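Local coordinates for protein putative pectin lyase (PDB 7CHU) that serves as a tailspike of a thermophilic deep-sea bacteriophage, with a pectate-lyase-like region, and probably takes part in recognising the host cell surface, at residues Ile174-Asp180 against Leu200-Tyr206. Residues are numbered along the deposited sequence; the frame is centred on the assembly and turned at random.
Sequences IEKMCID and LDFGVRY
Ile174 lies over one face of the Phe202 ring, its CB 4.3 Å above the plane and offset toward the rim, while its CG2 comes within 3.8 Å of Phe202 CB. Both side chains suit this buried place because they fill it without polar atoms that would need partners; Phe202 also packs on Ile222 and Leu225 of strand 220-228. Farther along, one face of the Arg205 guanidinium is covered by its neighbour Tyr206, whose flat ring sets CE2 3.8 Å above the centre. Arg205 NE bonds Thr228, which helps to fix the flat group. The Asp180 carboxylate, its plane 46° from the Tyr206 ring, brings OD1 to 3.5 Å from Tyr206 CB; the same oxygen accepts from Gln182 N, and OD2 pairs with Lys148.

At the corners of two successive turns, Lys176 and Asp201 run side by side. Bent at chi2 (-70°), the long, flexible lysine carries NZ to 2.7 Å from OD2 of the short Asp201, a salt bridge made on the anti side of the carboxylate. Asp201 OD1 forms a salt bridge with Arg198 of a second subunit, so one carboxylate ties the corner to both the neighbouring turn and another chain. Both corner residues adopt left-handed helical backbone conformations (positive phi), which bend the chain, and Lys176 N reaches Leu200 O at 3.1 Å.

Beyond the corners the strands 177-180 and 202-205 run parallel, 9° apart. Met177 O accepts from Gly203 N, Gly203 O from Ile179 N at 2.8 Å, and Ile179 O from Arg205 N. Met177, Ile179, Phe202 and Val204 project into the hydrophobic interior, whereas Asp180 and Arg205 lie on the other face with polar partners. Such stacking of equivalent strands and corners characterises the right-handed parallel beta-helix of pectate-lyase-like proteins and phage tailspikes.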
ATOM      1  N   ILE A 174      -9.071   9.837 -16.115  1.00 12.09           N
ATOM      2  CA  ILE A 174      -8.167  10.937 -16.413  1.00 14.24           C
ATOM      3  C   ILE A 174      -6.766  10.471 -16.026  1.00 13.58           C
ATOM      4  O   ILE A 174      -6.589   9.831 -14.984  1.00 15.70           O
ATOM      5  CB  ILE A 174      -8.538  12.223 -15.626  1.00 14.92           C
ATOM      6  CG1 ILE A 174      -9.978  12.685 -15.943  1.00 15.14           C
ATOM      7  CG2 ILE A 174      -7.525  13.346 -15.905  1.00 13.18           C
ATOM      8  CD1 ILE A 174     -10.407  13.916 -15.171  1.00 15.59           C
ATOM      9  N   GLU A 175      -5.770  10.808 -16.844  1.00 13.23           N
ATOM     10  CA  GLU A 175      -4.375  10.498 -16.551  1.00 15.65           C
ATOM     11  C   GLU A 175      -3.499  11.659 -16.990  1.00 13.19           C
ATOM     12  O   GLU A 175      -3.715  12.237 -18.053  1.00 14.88           O
ATOM     13  CB  GLU A 175      -3.888   9.216 -17.252  1.00 14.75           C
ATOM     14  CG  GLU A 175      -4.679   7.945 -16.984  1.00 22.72           C
ATOM     15  CD  GLU A 175      -4.254   6.807 -17.936  1.00 29.15           C
ATOM     16  OE1 GLU A 175      -3.063   6.747 -18.302  1.00 35.01           O
ATOM     17  OE2 GLU A 175      -5.106   5.989 -18.346  1.00 27.28           O
ATOM     18  N   LYS A 176      -2.525  12.007 -16.155  1.00 12.54           N
ATOM     19  CA  LYS A 176      -1.398  12.849 -16.545  1.00 14.75           C
ATOM     20  C   LYS A 176      -1.820  14.223 -17.091  1.00 16.14           C
ATOM     21  O   LYS A 176      -1.403  14.639 -18.180  1.00 11.83           O
ATOM     22  CB  LYS A 176      -0.532  12.108 -17.570  1.00 13.56           C
ATOM     23  CG  LYS A 176      -0.116  10.726 -17.162  1.00 18.32           C
ATOM     24  CD  LYS A 176       0.885  10.820 -16.044  1.00 20.66           C
ATOM     25  CE  LYS A 176       1.410   9.454 -15.594  1.00 25.92           C
ATOM     26  NZ  LYS A 176       2.474   9.693 -14.546  1.00 28.07           N
ATOM     27  N   MET A 177      -2.573  14.969 -16.280  1.00 12.81           N
ATOM     28  CA  MET A 177      -2.941  16.339 -16.623  1.00 14.81           C
ATOM     29  C   MET A 177      -3.469  17.034 -15.368  1.00 16.75           C
ATOM     30  O   MET A 177      -3.811  16.378 -14.380  1.00 16.11           O
ATOM     31  CB  MET A 177      -3.990  16.382 -17.752  1.00 12.66           C
ATOM     32  CG  MET A 177      -5.414  16.051 -17.299  1.00 19.05           C
ATOM     33  SD  MET A 177      -6.678  16.339 -18.612  0.64 16.97           S
ATOM     34  CE  MET A 177      -6.129  15.128 -19.759  1.00  9.60           C
ATOM     35  N   CYS A 178      -3.518  18.373 -15.418  1.00 16.11           N
ATOM     36  CA  CYS A 178      -3.991  19.219 -14.315  1.00 18.07           C
ATOM     37  C   CYS A 178      -5.236  19.974 -14.766  1.00 17.75           C
ATOM     38  O   CYS A 178      -5.323  20.412 -15.921  1.00 17.20           O
ATOM     39  CB  CYS A 178      -2.913  20.256 -13.860  1.00 14.97           C
ATOM     40  SG  CYS A 178      -3.362  21.315 -12.387  1.00 38.38           S
ATOM     41  N   ILE A 179      -6.202  20.118 -13.859  1.00 16.66           N
ATOM     42  CA  ILE A 179      -7.298  21.073 -14.007  1.00 16.38           C
ATOM     43  C   ILE A 179      -7.046  22.206 -13.020  1.00 20.07           C
ATOM     44  O   ILE A 179      -6.991  21.977 -11.804  1.00 20.82           O
ATOM     45  CB  ILE A 179      -8.672  20.431 -13.758  1.00 19.36           C
ATOM     46  CG1 ILE A 179      -9.034  19.480 -14.898  1.00 21.02           C
ATOM     47  CG2 ILE A 179      -9.743  21.533 -13.645  1.00 18.85           C
ATOM     48  CD1 ILE A 179      -8.444  18.066 -14.754  1.00 19.55           C
ATOM     49  N   ASP A 180      -6.887  23.426 -13.535  1.00 17.56           N
ATOM     50  CA  ASP A 180      -6.589  24.606 -12.722  1.00 17.46           C
ATOM     51  C   ASP A 180      -7.786  25.551 -12.800  1.00 20.96           C
ATOM     52  O   ASP A 180      -8.042  26.153 -13.856  1.00 16.05           O
ATOM     53  CB  ASP A 180      -5.304  25.275 -13.211  1.00 20.69           C
ATOM     54  CG  ASP A 180      -4.960  26.558 -12.456  1.00 26.37           C
ATOM     55  OD1 ASP A 180      -5.714  26.991 -11.535  1.00 24.41           O
ATOM     56  OD2 ASP A 180      -3.910  27.149 -12.805  1.00 27.67           O
ATOM     57  N   LEU A 200      -5.158   8.238 -12.910  1.00 16.60           N
ATOM     58  CA  LEU A 200      -3.742   8.146 -12.520  1.00 14.44           C
ATOM     59  C   LEU A 200      -3.055   9.499 -12.643  1.00 13.90           C
ATOM     60  O   LEU A 200      -3.078  10.109 -13.714  1.00 14.63           O
ATOM     61  CB  LEU A 200      -3.000   7.104 -13.381  1.00 12.94           C
ATOM     62  CG  LEU A 200      -1.487   6.942 -13.127  1.00 18.86           C
ATOM     63  CD1 LEU A 200      -1.216   6.435 -11.700  1.00 15.93           C
ATOM     64  CD2 LEU A 200      -0.835   6.009 -14.177  1.00 25.40           C
ATOM     65  N   ASP A 201      -2.396   9.945 -11.574  1.00 15.70           N
ATOM     66  CA  ASP A 201      -1.501  11.111 -11.621  1.00 13.92           C
ATOM     67  C   ASP A 201      -2.164  12.297 -12.334  1.00 16.99           C
ATOM     68  O   ASP A 201      -1.797  12.689 -13.443  1.00 16.14           O
ATOM     69  CB  ASP A 201      -0.183  10.744 -12.317  1.00 16.63           C
ATOM     70  CG  ASP A 201       0.636   9.702 -11.531  1.00 20.00           C
ATOM     71  OD1 ASP A 201       0.446   9.573 -10.291  1.00 18.27           O
ATOM     72  OD2 ASP A 201       1.475   9.012 -12.170  1.00 22.30           O
ATOM     73  N   PHE A 202      -3.191  12.836 -11.702  1.00 14.19           N
ATOM     74  CA  PHE A 202      -3.824  14.026 -12.244  1.00 15.88           C
ATOM     75  C   PHE A 202      -4.056  15.001 -11.109  1.00 17.07           C
ATOM     76  O   PHE A 202      -4.123  14.601  -9.946  1.00 15.20           O
ATOM     77  CB  PHE A 202      -5.114  13.706 -13.006  1.00 15.33           C
ATOM     78  CG  PHE A 202      -6.342  13.454 -12.139  1.00 15.15           C
ATOM     79  CD1 PHE A 202      -6.533  12.248 -11.517  1.00 18.90           C
ATOM     80  CD2 PHE A 202      -7.341  14.406 -12.034  1.00 17.16           C
ATOM     81  CE1 PHE A 202      -7.679  12.003 -10.771  1.00 16.68           C
ATOM     82  CE2 PHE A 202      -8.486  14.161 -11.302  1.00 19.23           C
ATOM     83  CZ  PHE A 202      -8.653  12.951 -10.663  1.00 18.23           C
ATOM     84  N   GLY A 203      -4.098  16.279 -11.450  1.00 14.81           N
ATOM     85  CA  GLY A 203      -4.193  17.348 -10.462  1.00 17.24           C
ATOM     86  C   GLY A 203      -5.479  18.128 -10.610  1.00 16.36           C
ATOM     87  O   GLY A 203      -5.992  18.294 -11.722  1.00 16.23           O
ATOM     88  N   VAL A 204      -6.022  18.575  -9.482  1.00 12.28           N
ATOM     89  CA  VAL A 204      -7.174  19.464  -9.439  1.00 12.24           C
ATOM     90  C   VAL A 204      -6.842  20.529  -8.411  1.00 15.87           C
ATOM     91  O   VAL A 204      -6.690  20.222  -7.220  1.00 15.16           O
ATOM     92  CB  VAL A 204      -8.474  18.741  -9.078  1.00 15.39           C
ATOM     93  CG1 VAL A 204      -9.621  19.731  -9.055  1.00 15.78           C
ATOM     94  CG2 VAL A 204      -8.789  17.641 -10.094  1.00 19.27           C
ATOM     95  N   ARG A 205      -6.690  21.772  -8.860  1.00 14.43           N
ATOM     96  CA  ARG A 205      -6.152  22.811  -8.002  1.00 13.32           C
ATOM     97  C   ARG A 205      -6.858  24.132  -8.268  1.00 17.82           C
ATOM     98  O   ARG A 205      -7.233  24.429  -9.401  1.00 16.84           O
ATOM     99  CB  ARG A 205      -4.637  22.972  -8.207  1.00 16.32           C
ATOM    100  CG  ARG A 205      -3.827  21.684  -7.975  1.00 17.95           C
ATOM    101  CD  ARG A 205      -2.326  21.899  -8.231  1.00 22.40           C
ATOM    102  NE  ARG A 205      -1.732  22.674  -7.147  1.00 19.63           N
ATOM    103  CZ  ARG A 205      -0.586  23.341  -7.225  1.00 28.28           C
ATOM    104  NH1 ARG A 205       0.124  23.335  -8.356  1.00 27.51           N
ATOM    105  NH2 ARG A 205      -0.148  24.011  -6.157  1.00 27.77           N
ATOM    106  N   TYR A 206      -7.025  24.923  -7.203  1.00 13.00           N
ATOM    107  CA  TYR A 206      -7.506  26.304  -7.289  1.00 16.47           C
ATOM    108  C   TYR A 206      -8.931  26.399  -7.827  1.00 16.09           C
ATOM    109  O   TYR A 206      -9.285  27.370  -8.507  1.00 14.47           O
ATOM    110  CB  TYR A 206      -6.565  27.173  -8.125  1.00 15.56           C
ATOM    111  CG  TYR A 206      -5.159  27.205  -7.590  1.00 20.74           C
ATOM    112  CD1 TYR A 206      -4.845  27.949  -6.461  1.00 21.69           C
ATOM    113  CD2 TYR A 206      -4.143  26.490  -8.215  1.00 20.85           C
ATOM    114  CE1 TYR A 206      -3.554  27.985  -5.962  1.00 27.18           C
ATOM    115  CE2 TYR A 206      -2.846  26.505  -7.711  1.00 27.11           C
ATOM    116  CZ  TYR A 206      -2.561  27.255  -6.584  1.00 25.38           C
ATOM    117  OH  TYR A 206      -1.278  27.289  -6.091  1.00 33.11           O
TER